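Local atomic coordinates of beta-galactosidase (Bacillus circulans, PDB entry 4MAD), a protein that probably hydrolyses terminal non-reducing beta-D-galactose residues from beta-D-galactosides, as a retaining glycosidase of family 35 built on a TIM-barrel catalytic domain. Residues M246-G251 against V282-A287; F60-T65 against H100-P105; T200-E205 against I217-N222; G289-G294 against T309-D314; Y66-L71 against P107-E112. All blocks are in the same frame, centred on the assembly; numbering follows the deposited sequence.

Interaction 1: residues M246-G251 against V282-A287; sequences MEFWHG and VNFYMA
Strands 247-249 and 282-284 run parallel, 4.9 Å apart at their closest, with their directions splayed by 51°. Phe248 sits in the bridging position: its N donates to Asn283 O at 3.0 Å, and its O accepts from Tyr285 N at 3.0 Å. One step earlier a side chain replaces the backbone, as Asn283 ND2 reaches Met246 O at 2.8 Å, nearly head-on to the oxygen and within its own amide plane. The amide gets there because CG is anti to the backbone N (chi1 -176°). Asn283 OD1 is taken by Ser35. These are the last two strands of the (beta/alpha)8 barrel, joined by a beta-alpha-beta crossover through helix 265-276. On the face turned to that helix, Phe248 directs its ring edge at the face of Phe284, CE2 to CZ 3.8 Å, with the planes 74° apart. Glu247, the predicted nucleophile, and Tyr285 point the other way, side by side, Glu247 CB 4.0 Å from Tyr285 CB. Trp249 slants across Tyr285 and turns the edge of its five-membered ring to the Tyr285 face, off-centre, while its NE1 donates to the anti lone pair of Glu247 OE1 at 2.9 Å. Arg104 forms a salt bridge with the other carboxylate oxygen, Glu247 OE2, and Tyr313 OH bonds Tyr285 OH.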
# COMPACT_ATOMS: atom_id res chain seq x y z
N MET A 246 2.25 0.93 20.16
CA MET A 246 2.96 1.18 18.93
C MET A 246 2.14 1.52 17.67
O MET A 246 2.62 2.15 16.81
CB MET A 246 3.98 0.09 18.70
CG MET A 246 4.83 0.32 17.59
SD MET A 246 5.93 1.72 17.63
CE MET A 246 6.58 1.63 19.23
N GLU A 247 0.90 1.05 17.63
CA GLU A 247 -0.09 1.49 16.69
C GLU A 247 -1.42 1.75 17.43
O GLU A 247 -2.06 0.87 17.85
CB GLU A 247 -0.31 0.47 15.57
CG GLU A 247 0.95 -0.01 14.89
CD GLU A 247 0.71 -1.12 13.87
OE1 GLU A 247 -0.46 -1.44 13.63
OE2 GLU A 247 1.70 -1.67 13.40
N PHE A 248 -1.77 3.00 17.61
CA PHE A 248 -3.07 3.39 18.11
C PHE A 248 -3.89 3.68 16.86
O PHE A 248 -3.72 4.70 16.23
CB PHE A 248 -2.95 4.60 19.03
CG PHE A 248 -4.26 5.26 19.40
CD1 PHE A 248 -5.41 4.55 19.62
CD2 PHE A 248 -4.33 6.62 19.58
CE1 PHE A 248 -6.56 5.22 19.98
CE2 PHE A 248 -5.47 7.22 19.89
CZ PHE A 248 -6.57 6.52 20.11
N TRP A 249 -4.79 2.77 16.54
CA TRP A 249 -5.57 2.84 15.34
C TRP A 249 -6.72 3.82 15.60
O TRP A 249 -7.79 3.44 15.94
CB TRP A 249 -6.13 1.45 14.92
CG TRP A 249 -5.09 0.42 14.78
CD1 TRP A 249 -3.92 0.58 14.20
CD2 TRP A 249 -5.13 -0.93 15.23
NE1 TRP A 249 -3.20 -0.56 14.25
CE2 TRP A 249 -3.93 -1.51 14.91
CE3 TRP A 249 -6.07 -1.69 15.90
CZ2 TRP A 249 -3.63 -2.81 15.21
CZ3 TRP A 249 -5.77 -2.96 16.21
CH2 TRP A 249 -4.57 -3.51 15.86
N HIS A 250 -6.43 5.08 15.46
CA HIS A 250 -7.41 6.11 15.78
C HIS A 250 -8.36 6.38 14.63
O HIS A 250 -9.27 7.12 14.73
CB HIS A 250 -6.74 7.41 16.20
CG HIS A 250 -6.15 8.15 15.07
ND1 HIS A 250 -4.99 7.75 14.44
CD2 HIS A 250 -6.57 9.23 14.41
CE1 HIS A 250 -4.72 8.58 13.46
NE2 HIS A 250 -5.66 9.49 13.42
N GLY A 251 -8.07 5.73 13.53
CA GLY A 251 -8.83 5.79 12.33
C GLY A 251 -8.89 4.37 11.78
O GLY A 251 -8.75 3.48 12.52
N VAL A 282 2.72 6.56 22.93
CA VAL A 282 1.81 6.24 21.87
C VAL A 282 2.35 6.59 20.49
O VAL A 282 3.02 7.54 20.32
CB VAL A 282 0.48 6.92 22.11
CG1 VAL A 282 0.65 8.39 22.12
CG2 VAL A 282 -0.55 6.51 21.05
N ASN A 283 2.04 5.75 19.53
CA ASN A 283 2.27 6.04 18.12
C ASN A 283 0.95 6.05 17.38
O ASN A 283 0.33 5.07 17.29
CB ASN A 283 3.20 5.02 17.52
CG ASN A 283 3.55 5.31 16.09
OD1 ASN A 283 3.79 6.44 15.71
ND2 ASN A 283 3.60 4.26 15.28
N PHE A 284 0.55 7.19 16.87
CA PHE A 284 -0.70 7.31 16.20
C PHE A 284 -0.59 6.63 14.80
O PHE A 284 0.26 6.98 14.05
CB PHE A 284 -1.08 8.78 16.05
CG PHE A 284 -1.89 9.32 17.16
CD1 PHE A 284 -3.17 9.65 16.97
CD2 PHE A 284 -1.36 9.50 18.39
CE1 PHE A 284 -3.91 10.12 18.00
CE2 PHE A 284 -2.11 9.99 19.39
CZ PHE A 284 -3.37 10.29 19.19
N TYR A 285 -1.49 5.70 14.52
CA TYR A 285 -1.59 5.08 13.23
C TYR A 285 -2.95 5.36 12.57
O TYR A 285 -3.92 4.85 13.02
CB TYR A 285 -1.40 3.59 13.39
CG TYR A 285 -1.07 2.91 12.09
CD1 TYR A 285 0.21 2.53 11.77
CD2 TYR A 285 -2.04 2.73 11.14
CE1 TYR A 285 0.50 1.94 10.57
CE2 TYR A 285 -1.75 2.17 9.94
CZ TYR A 285 -0.49 1.75 9.66
OH TYR A 285 -0.25 1.20 8.46
N MET A 286 -3.01 6.16 11.51
CA MET A 286 -1.91 6.91 10.92
C MET A 286 -2.02 8.39 11.31
O MET A 286 -3.08 8.90 11.42
CB MET A 286 -1.99 6.84 9.42
CG MET A 286 -1.78 5.54 8.82
SD MET A 286 -0.18 4.91 8.91
CE MET A 286 0.66 6.09 7.95
N ALA A 287 -0.91 9.05 11.57
CA ALA A 287 -0.98 10.47 11.78
C ALA A 287 -1.24 11.22 10.51
O ALA A 287 -2.07 12.01 10.44
CB ALA A 287 0.27 11.00 12.41

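Interaction 2: residues F60-T65 against H100-P105; sequences FNTVET and HVIVRP
Glu64 leaves its strand with CG anti to the backbone N and then bends at CG (chi2 -85°), while Arg104 stays extended through CG and kinks at chi3 (64°); the two turns bring carboxylate and guanidinium together. The chains cross at a slant, their flat ends turned 64° from each other, and Glu64 OE1 lies at the guanidinium edge, 3.6 Å from Arg104 NH1, as a long salt bridge. Strands 62-65 and 100-104, which carry this pair, run parallel as the second and third strands of the TIM barrel. The backbones alternate donors and acceptors: Val63 N donates to His100 O at 2.9 Å, and Val63 O accepts from Ile102 N. Thr65 N then reaches Ile102 O at 3.2 Å, and Thr65 O receives Arg104 N. Thr62, His100, Glu64 and Ile102 share one face of the sheet. There Thr62 CG2 packs on Ile102 CG1 at 3.9 Å, and Thr62 OG1 stands at the edge of the His100 ring. Val63 and Val101 lie side by side on the other face, CG1 to CG2 4.0 Å, against Ala94 of helix 87-97. Both charged ends have partners further on: Glu64 OE1 accepts from Asn283 ND2, and Arg104 NH2 forms a salt bridge with Glu247, the predicted nucleophile. Lying between two carboxylates, the guanidinium is probably restricted in its rotation, and its positive charge is probably balanced within the buried barrel interior.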
# COMPACT_ATOMS: atom_id res chain seq x y z
N PHE A 60 3.76 15.98 18.52
CA PHE A 60 4.55 14.81 18.47
C PHE A 60 6.00 15.15 18.64
O PHE A 60 6.42 16.19 18.24
CB PHE A 60 4.32 14.16 17.13
CG PHE A 60 2.94 13.62 16.97
CD1 PHE A 60 2.57 12.50 17.63
CD2 PHE A 60 2.02 14.27 16.24
CE1 PHE A 60 1.31 12.02 17.52
CE2 PHE A 60 0.77 13.78 16.14
CZ PHE A 60 0.42 12.68 16.81
N ASN A 61 6.73 14.26 19.29
CA ASN A 61 8.16 14.38 19.37
C ASN A 61 8.89 13.39 18.47
O ASN A 61 10.06 13.50 18.33
CB ASN A 61 8.67 14.32 20.79
CG ASN A 61 8.26 13.04 21.54
OD1 ASN A 61 7.91 12.04 20.98
ND2 ASN A 61 8.29 13.15 22.83
N THR A 62 8.15 12.50 17.84
CA THR A 62 8.69 11.42 17.07
C THR A 62 7.81 11.16 15.85
O THR A 62 6.65 11.36 15.92
CB THR A 62 8.75 10.19 17.96
OG1 THR A 62 9.41 10.49 19.18
CG2 THR A 62 9.44 9.08 17.27
N VAL A 63 8.42 10.70 14.76
CA VAL A 63 7.71 10.20 13.60
C VAL A 63 8.18 8.76 13.38
O VAL A 63 9.29 8.44 13.64
CB VAL A 63 7.92 11.02 12.31
CG1 VAL A 63 9.34 11.05 11.88
CG2 VAL A 63 7.08 10.51 11.22
N GLU A 64 7.27 7.91 12.94
CA GLU A 64 7.53 6.53 12.75
C GLU A 64 7.16 6.15 11.34
O GLU A 64 6.11 6.49 10.90
CB GLU A 64 6.73 5.69 13.74
CG GLU A 64 6.79 4.22 13.55
CD GLU A 64 5.77 3.75 12.53
OE1 GLU A 64 4.59 4.03 12.68
OE2 GLU A 64 6.19 3.11 11.58
N THR A 65 8.02 5.41 10.68
CA THR A 65 7.71 4.91 9.38
C THR A 65 8.13 3.47 9.21
O THR A 65 9.10 3.07 9.71
CB THR A 65 8.38 5.72 8.27
OG1 THR A 65 7.91 5.30 7.00
CG2 THR A 65 9.86 5.55 8.34
N HIS A 100 12.36 13.02 16.58
CA HIS A 100 12.99 11.73 16.66
C HIS A 100 12.36 10.83 15.62
O HIS A 100 11.29 11.07 15.18
CB HIS A 100 12.81 11.09 18.01
CG HIS A 100 13.29 11.91 19.13
ND1 HIS A 100 14.57 12.38 19.19
CD2 HIS A 100 12.65 12.39 20.22
CE1 HIS A 100 14.71 13.11 20.28
NE2 HIS A 100 13.56 13.13 20.92
N VAL A 101 13.07 9.80 15.26
CA VAL A 101 12.57 8.82 14.29
C VAL A 101 12.58 7.34 14.76
O VAL A 101 13.53 6.87 15.26
CB VAL A 101 13.36 8.92 13.00
CG1 VAL A 101 12.93 7.86 12.02
CG2 VAL A 101 13.19 10.27 12.41
N ILE A 102 11.49 6.64 14.55
CA ILE A 102 11.41 5.21 14.76
C ILE A 102 11.26 4.60 13.37
O ILE A 102 10.51 5.08 12.61
CB ILE A 102 10.21 4.83 15.60
CG1 ILE A 102 10.38 5.34 17.04
CG2 ILE A 102 10.03 3.37 15.65
CD1 ILE A 102 9.21 5.16 17.90
N VAL A 103 12.04 3.58 13.08
CA VAL A 103 12.00 2.91 11.80
C VAL A 103 11.52 1.49 12.05
O VAL A 103 11.97 0.87 12.95
CB VAL A 103 13.35 2.86 11.17
CG1 VAL A 103 13.30 2.15 9.89
CG2 VAL A 103 13.85 4.17 10.93
N ARG A 104 10.71 1.03 11.21
CA ARG A 104 10.09 -0.24 11.39
C ARG A 104 10.39 -1.08 10.13
O ARG A 104 9.71 -0.99 9.18
CB ARG A 104 8.59 -0.10 11.62
CG ARG A 104 8.22 0.62 12.91
CD ARG A 104 6.73 0.84 13.09
NE ARG A 104 6.00 -0.42 13.21
CZ ARG A 104 4.68 -0.51 13.27
NH1 ARG A 104 3.93 0.58 13.20
NH2 ARG A 104 4.10 -1.70 13.38
N PRO A 105 11.55 -1.70 9.98
CA PRO A 105 12.08 -2.24 8.74
C PRO A 105 11.50 -3.60 8.29
O PRO A 105 11.88 -4.08 7.26
CB PRO A 105 13.55 -2.36 9.02
CG PRO A 105 13.62 -2.61 10.38
CD PRO A 105 12.53 -1.87 11.05

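Interaction 3: residues T200-E205 against I217-N222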
# COMPACT_ATOMS: atom_id res chain seq x y z
N THR A 200 9.48 -5.12 19.52
CA THR A 200 8.45 -5.77 18.74
C THR A 200 7.09 -5.15 19.06
O THR A 200 6.95 -4.43 19.98
CB THR A 200 8.35 -7.28 19.04
OG1 THR A 200 8.21 -7.50 20.43
CG2 THR A 200 9.60 -8.00 18.51
N SER A 201 6.12 -5.45 18.22
CA SER A 201 4.76 -5.09 18.52
C SER A 201 3.84 -6.25 18.21
O SER A 201 4.10 -6.99 17.35
CB SER A 201 4.33 -3.81 17.78
OG SER A 201 4.20 -3.97 16.39
N ASP A 202 2.80 -6.37 18.98
CA ASP A 202 1.79 -7.37 18.75
C ASP A 202 0.44 -6.91 19.30
O ASP A 202 0.38 -5.99 20.03
CB ASP A 202 2.15 -8.66 19.41
CG ASP A 202 3.23 -9.40 18.70
OD1 ASP A 202 2.95 -10.03 17.70
OD2 ASP A 202 4.34 -9.35 19.17
N GLY A 203 -0.62 -7.61 18.91
CA GLY A 203 -1.91 -7.43 19.54
C GLY A 203 -1.88 -7.99 20.96
O GLY A 203 -1.17 -8.86 21.24
N PRO A 204 -2.70 -7.44 21.83
CA PRO A 204 -2.65 -7.75 23.25
C PRO A 204 -3.43 -8.99 23.60
O PRO A 204 -4.38 -8.89 24.28
CB PRO A 204 -3.36 -6.55 23.88
CG PRO A 204 -4.22 -6.04 22.89
CD PRO A 204 -3.61 -6.35 21.54
N GLU A 205 -3.02 -10.13 23.09
CA GLU A 205 -3.75 -11.37 23.26
C GLU A 205 -2.70 -12.40 23.54
O GLU A 205 -1.65 -12.33 23.00
CB GLU A 205 -4.54 -11.71 21.99
CG GLU A 205 -5.50 -10.66 21.66
CD GLU A 205 -6.21 -10.78 20.33
OE1 GLU A 205 -6.48 -11.88 19.90
OE2 GLU A 205 -6.52 -9.72 19.76
N ILE A 217 13.93 -8.79 24.28
CA ILE A 217 13.44 -7.67 23.50
C ILE A 217 12.14 -7.02 24.04
O ILE A 217 11.19 -7.70 24.27
CB ILE A 217 13.26 -8.10 22.02
CG1 ILE A 217 14.59 -8.52 21.40
CG2 ILE A 217 12.67 -7.03 21.26
CD1 ILE A 217 15.60 -7.46 21.35
N PHE A 218 12.14 -5.71 24.16
CA PHE A 218 11.00 -4.93 24.63
C PHE A 218 9.80 -5.18 23.72
O PHE A 218 9.92 -5.16 22.56
CB PHE A 218 11.41 -3.45 24.58
CG PHE A 218 10.37 -2.48 25.04
CD1 PHE A 218 9.79 -2.58 26.26
CD2 PHE A 218 10.00 -1.43 24.24
CE1 PHE A 218 8.85 -1.69 26.65
CE2 PHE A 218 9.06 -0.56 24.64
CZ PHE A 218 8.49 -0.69 25.84
N GLU A 219 8.63 -5.36 24.31
CA GLU A 219 7.40 -5.52 23.57
C GLU A 219 6.44 -4.33 23.74
O GLU A 219 6.36 -3.74 24.78
CB GLU A 219 6.70 -6.85 23.91
CG GLU A 219 5.33 -7.11 23.34
CD GLU A 219 5.35 -7.48 21.86
OE1 GLU A 219 5.95 -6.75 21.12
OE2 GLU A 219 4.74 -8.48 21.48
N THR A 220 5.73 -4.02 22.68
CA THR A 220 4.72 -2.98 22.67
C THR A 220 3.43 -3.62 22.17
O THR A 220 3.50 -4.64 21.63
CB THR A 220 5.10 -1.84 21.76
OG1 THR A 220 5.32 -2.30 20.44
CG2 THR A 220 6.35 -1.15 22.27
N VAL A 221 2.28 -3.09 22.34
CA VAL A 221 1.04 -3.54 21.74
C VAL A 221 0.34 -2.49 20.88
O VAL A 221 0.59 -1.31 21.04
CB VAL A 221 0.04 -4.01 22.82
CG1 VAL A 221 0.59 -5.22 23.56
CG2 VAL A 221 -0.25 -2.88 23.79
N ASN A 222 -0.53 -3.08 20.05
CA ASN A 222 -1.27 -2.34 19.09
C ASN A 222 -2.76 -2.47 19.32
O ASN A 222 -3.22 -3.53 19.52
CB ASN A 222 -0.92 -2.87 17.71
CG ASN A 222 0.53 -2.74 17.40
OD1 ASN A 222 1.20 -1.93 17.95
ND2 ASN A 222 0.99 -3.52 16.44
O HOH W 1 9.56 -9.06 22.30
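The fifth and sixth strands of the TIM barrel meet here, with Thr200, Ser201 and Asp202 bridged in parallel to Glu219, Thr220 and Val221. Thr200 O is gripped twice by a single residue: Thr220 OG1 donates at 2.7 Å and Thr220 N at 3.0 Å, from opposite faces of the carbonyl plane. The hydroxyl can do this because it stands between its own backbone N and carbonyl carbon (chi1 57°). Further along, Asp202 N reaches Thr220 O at 3.2 Å, and Asp202 O accepts from Asn222 N at 3.0 Å. Helix 206-212 carries the chain from one strand to the next, completing a beta-alpha-beta unit, and Pro204 CB rests 4.2 Å from Val221 CG1 near its start. On the face bearing Glu219, Asp202 OD2 lies 2.5 Å from Glu219 OE2, so one acid probably holds a proton, though the Glu219 carboxylate is not placed with full certainty; Asp202 OD1 accepts from Gly173 N. A water donates to both Thr200 OG1 and Ile217 O beside the start of strand 218-223. On the other face Asn222 ND2 gives a weak bond to Ser201 OG, 3.2 Å long, and also donates to Glu171, the predicted proton donor, while its OD1 weakly accepts from Glu247 N.

Interaction 4: residues G289-G294 against T309-D314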
# COMPACT_ATOMS: atom_id res chain seq x y z
N GLY A 289 -1.73 9.64 6.64
CA GLY A 289 -1.85 8.47 5.82
C GLY A 289 -1.49 8.53 4.35
O GLY A 289 -0.80 7.74 3.83
N GLY A 290 -1.98 9.57 3.71
CA GLY A 290 -1.65 9.82 2.33
C GLY A 290 -2.31 8.89 1.37
O GLY A 290 -3.45 8.66 1.54
N THR A 291 -1.57 8.37 0.38
CA THR A 291 -2.11 7.68 -0.76
C THR A 291 -1.36 6.41 -1.16
O THR A 291 -0.18 6.42 -1.13
CB THR A 291 -2.17 8.63 -1.99
OG1 THR A 291 -2.57 9.95 -1.56
CG2 THR A 291 -3.07 8.05 -3.04
N ASN A 292 -2.11 5.37 -1.55
CA ASN A 292 -1.59 4.22 -2.27
C ASN A 292 -1.56 4.54 -3.77
O ASN A 292 -2.46 4.30 -4.47
CB ASN A 292 -2.42 2.96 -2.01
CG ASN A 292 -2.60 2.69 -0.54
OD1 ASN A 292 -1.69 2.76 0.21
ND2 ASN A 292 -3.78 2.29 -0.16
N PHE A 293 -0.47 5.14 -4.21
CA PHE A 293 -0.33 5.52 -5.58
C PHE A 293 -0.16 4.21 -6.42
O PHE A 293 0.10 3.19 -5.91
CB PHE A 293 0.85 6.49 -5.81
CG PHE A 293 0.68 7.88 -5.22
CD1 PHE A 293 -0.27 8.75 -5.66
CD2 PHE A 293 1.52 8.32 -4.24
CE1 PHE A 293 -0.40 9.96 -5.12
CE2 PHE A 293 1.37 9.53 -3.72
CZ PHE A 293 0.41 10.34 -4.16
N GLY A 294 -0.33 4.35 -7.73
CA GLY A 294 -0.09 3.27 -8.64
C GLY A 294 -0.87 2.03 -8.28
O GLY A 294 -2.02 2.08 -8.03
N THR A 309 -7.88 -3.13 -0.77
CA THR A 309 -7.85 -1.83 -0.15
C THR A 309 -7.87 -0.75 -1.22
O THR A 309 -7.36 -0.96 -2.26
CB THR A 309 -6.61 -1.72 0.75
OG1 THR A 309 -6.75 -2.60 1.86
CG2 THR A 309 -6.41 -0.30 1.23
N ILE A 310 -8.48 0.38 -0.93
CA ILE A 310 -8.67 1.43 -1.90
C ILE A 310 -7.40 2.26 -2.13
O ILE A 310 -6.45 2.12 -1.47
CB ILE A 310 -9.81 2.41 -1.52
CG1 ILE A 310 -9.51 3.16 -0.25
CG2 ILE A 310 -11.15 1.67 -1.36
CD1 ILE A 310 -10.54 4.22 0.05
N THR A 311 -7.45 3.14 -3.11
CA THR A 311 -6.33 4.00 -3.39
C THR A 311 -5.97 5.01 -2.27
O THR A 311 -4.86 5.10 -1.88
CB THR A 311 -6.59 4.82 -4.67
OG1 THR A 311 -6.81 3.94 -5.73
CG2 THR A 311 -5.40 5.73 -4.95
N SER A 312 -6.95 5.75 -1.80
CA SER A 312 -6.75 6.68 -0.73
C SER A 312 -6.33 5.96 0.53
O SER A 312 -6.89 4.98 0.87
CB SER A 312 -8.03 7.45 -0.39
OG SER A 312 -7.92 8.23 0.77
N TYR A 313 -5.36 6.50 1.22
CA TYR A 313 -4.99 6.09 2.57
C TYR A 313 -5.19 7.20 3.59
O TYR A 313 -4.46 7.29 4.49
CB TYR A 313 -3.60 5.53 2.63
CG TYR A 313 -3.33 4.50 3.69
CD1 TYR A 313 -4.07 3.34 3.81
CD2 TYR A 313 -2.29 4.66 4.54
CE1 TYR A 313 -3.79 2.43 4.77
CE2 TYR A 313 -2.01 3.74 5.48
CZ TYR A 313 -2.75 2.62 5.61
OH TYR A 313 -2.38 1.71 6.55
N ASP A 314 -6.24 7.96 3.41
CA ASP A 314 -6.52 9.11 4.23
C ASP A 314 -6.59 8.62 5.65
O ASP A 314 -5.99 9.18 6.44
CB ASP A 314 -7.87 9.69 3.82
CG ASP A 314 -8.36 10.86 4.69
OD1 ASP A 314 -8.32 11.97 4.21
OD2 ASP A 314 -8.85 10.62 5.78
O HOH W 2 -4.10 11.02 5.78
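Asn292 N donates to Thr311 O at 2.8 Å, and the same residue holds the neighbouring carbonyl with its side chain. Asn292 ND2 reaches Ile310 O at 3.0 Å, with that oxygen in the amide plane and approached almost head-on. The amide is placed for this by a CG anti to the carbonyl carbon (chi1 -52°), and Arg42 takes its OD1. A third bond, Tyr313 N to Gly290 O at 2.9 Å, is more bent, its N-H...O angle being 133°. Gly289 packs tightly against Tyr313: its CA lies 3.2 Å from Tyr313 O in a CH...O contact, and the backbone comes this close because Gly289 has no side chain. Gly289 O meanwhile stands at the edge of the Tyr313 ring, 3.5 Å from CD2. One water ties the ends together by accepting from Gly289 N and donating to Asp314 O. Thr291 and Thr311 meet through their methyls, CG2 to CG2 3.8 Å, and Ser312 OG accepts from Asp314 N in an ST turn and also bonds Glu321. Tyr313 OH is bonded to Glu112, in the pocket that holds a bound 2-(2-methoxyethoxy)ethanol. The two loops follow the last barrel strand, 281-284, and precede helix 327-339; strand 558-561 of the antiparallel C-terminal sheet packs on Thr291 and Thr311.

Interaction 5: residues Y66-L71 against P107-E112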
# COMPACT_ATOMS: atom_id res chain seq x y z
N TYR A 66 7.35 2.72 8.45
CA TYR A 66 7.77 1.45 7.92
C TYR A 66 8.77 1.68 6.80
O TYR A 66 8.89 2.76 6.33
CB TYR A 66 6.60 0.70 7.32
CG TYR A 66 5.66 0.02 8.26
CD1 TYR A 66 6.08 -0.94 9.14
CD2 TYR A 66 4.32 0.27 8.19
CE1 TYR A 66 5.18 -1.57 9.96
CE2 TYR A 66 3.46 -0.35 8.99
CZ TYR A 66 3.87 -1.28 9.89
OH TYR A 66 2.97 -1.89 10.71
N VAL A 67 9.47 0.61 6.40
CA VAL A 67 10.28 0.58 5.19
C VAL A 67 9.72 -0.45 4.23
O VAL A 67 9.57 -1.54 4.60
CB VAL A 67 11.73 0.13 5.46
CG1 VAL A 67 12.49 0.20 4.24
CG2 VAL A 67 12.39 0.97 6.55
N ALA A 68 9.48 -0.07 2.98
CA ALA A 68 8.80 -0.91 2.03
C ALA A 68 9.83 -1.62 1.14
O ALA A 68 10.34 -1.07 0.24
CB ALA A 68 7.90 -0.07 1.20
N TRP A 69 10.08 -2.88 1.42
CA TRP A 69 11.09 -3.63 0.69
C TRP A 69 10.78 -3.66 -0.80
O TRP A 69 11.61 -3.40 -1.55
CB TRP A 69 11.13 -5.06 1.25
CG TRP A 69 12.15 -6.00 0.67
CD1 TRP A 69 13.07 -5.74 -0.27
CD2 TRP A 69 12.31 -7.38 1.01
NE1 TRP A 69 13.82 -6.86 -0.53
CE2 TRP A 69 13.36 -7.88 0.25
CE3 TRP A 69 11.68 -8.23 1.90
CZ2 TRP A 69 13.78 -9.19 0.36
CZ3 TRP A 69 12.12 -9.54 2.00
CH2 TRP A 69 13.14 -9.99 1.24
N ASN A 70 9.53 -3.91 -1.16
CA ASN A 70 9.15 -3.97 -2.56
C ASN A 70 9.49 -2.66 -3.30
O ASN A 70 9.80 -2.66 -4.44
CB ASN A 70 7.69 -4.42 -2.79
CG ASN A 70 6.65 -3.58 -2.05
OD1 ASN A 70 6.96 -2.66 -1.43
ND2 ASN A 70 5.39 -3.96 -2.17
N LEU A 71 9.41 -1.54 -2.60
CA LEU A 71 9.79 -0.30 -3.22
C LEU A 71 11.29 -0.24 -3.49
O LEU A 71 11.70 0.14 -4.51
CB LEU A 71 9.33 0.88 -2.40
CG LEU A 71 9.06 2.21 -3.09
CD1 LEU A 71 8.02 2.04 -4.12
CD2 LEU A 71 8.61 3.22 -2.08
N PRO A 107 11.09 -7.37 7.82
CA PRO A 107 10.88 -7.09 6.42
C PRO A 107 9.48 -7.15 5.85
O PRO A 107 9.28 -6.69 4.77
CB PRO A 107 11.76 -8.11 5.73
CG PRO A 107 11.92 -9.16 6.64
CD PRO A 107 11.64 -8.70 8.02
N PHE A 108 8.57 -7.72 6.58
CA PHE A 108 7.15 -7.67 6.28
C PHE A 108 6.54 -6.60 7.17
O PHE A 108 6.74 -6.63 8.33
CB PHE A 108 6.52 -8.99 6.63
CG PHE A 108 5.08 -9.08 6.29
CD1 PHE A 108 4.68 -9.52 5.05
CD2 PHE A 108 4.13 -8.77 7.19
CE1 PHE A 108 3.38 -9.66 4.73
CE2 PHE A 108 2.81 -8.88 6.86
CZ PHE A 108 2.45 -9.32 5.65
N ILE A 109 5.87 -5.62 6.56
CA ILE A 109 5.35 -4.45 7.23
C ILE A 109 3.82 -4.42 7.30
O ILE A 109 3.25 -3.70 8.02
CB ILE A 109 5.88 -3.18 6.59
CG1 ILE A 109 5.46 -3.11 5.13
CG2 ILE A 109 7.40 -3.10 6.69
CD1 ILE A 109 5.50 -1.76 4.57
N CYS A 110 3.20 -5.31 6.55
CA CYS A 110 1.75 -5.40 6.58
C CYS A 110 1.34 -4.04 6.04
O CYS A 110 1.66 -3.70 4.97
CB CYS A 110 1.23 -5.65 7.96
SG CYS A 110 -0.50 -6.05 7.96
N ALA A 111 0.61 -3.27 6.85
CA ALA A 111 0.34 -1.86 6.57
C ALA A 111 -0.74 -1.54 5.52
O ALA A 111 -1.03 -0.37 5.28
CB ALA A 111 1.64 -1.14 6.22
N GLU A 112 -1.32 -2.56 4.90
CA GLU A 112 -2.33 -2.34 3.89
C GLU A 112 -1.66 -1.97 2.57
O GLU A 112 -2.15 -1.17 1.87
CB GLU A 112 -3.30 -1.25 4.32
CG GLU A 112 -4.29 -1.66 5.34
CD GLU A 112 -3.73 -1.65 6.72
OE1 GLU A 112 -3.36 -0.62 7.20
OE2 GLU A 112 -3.73 -2.64 7.37
O HOH W 3 0.49 -2.80 9.58
O HOH W 4 8.51 -4.30 3.64
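Tyr66 starts against Ile109, its CB 3.9 Å from both CD1 and CG2 of that residue, where strand 62-66 of the TIM barrel gives way to the loop beyond its C-terminal end. With CG anti to the carbonyl carbon (chi1 -77°), the ring then runs along the 107-112 loop. Its CD1 meets Ile109 CB at 3.4 Å, and that carbon sits over the ring face, 3.7 Å from the centroid, in a CH-pi contact. On the far side of the ring's rim CE2 touches Ala111 CB, also at 3.4 Å. CZ comes under Ile109 O, which lies over the same ring near its rim. At the tip, OH accepts from a water that in turn takes a weak bond from Ala111 N; Asn170 is a further hydrogen-bond partner of the hydroxyl. Beyond Tyr66 the chain enters helix 69-72. Trp69 lies alongside Pro107, CE3 to CB 3.8 Å, and stacks its ring on Tyr144 of helix 135-152. No direct hydrogen bond joins the two segments. Instead a second water is held three ways: it donates to Pro107 O at 2.8 Å and to Val67 O, and it accepts from Trp69 N at 3.1 Å.

How the interactions relate
Interactions 1, 2 and 3 pair neighbouring strands of one closed eight-stranded parallel barrel: second with third, fifth with sixth, seventh with eighth. Their centres lie about 12 to 16 Å apart. Interactions 4 and 5 lie at and beyond the C-terminal ends of the strands, their centres about 14 Å apart. Along the chain interactions 2 and 5 alternate, because the chain leaving strands 62-66 and 100-104 soon reaches the 66-71 and 107-112 segments; interactions 3, 1 and 4 follow in that order. All lie within the family 35 range. Side chains from interactions 1, 2, 3 and 5 converge around the predicted nucleophile, and interaction 4 adds the loops between this site and the C-terminal beta sheet.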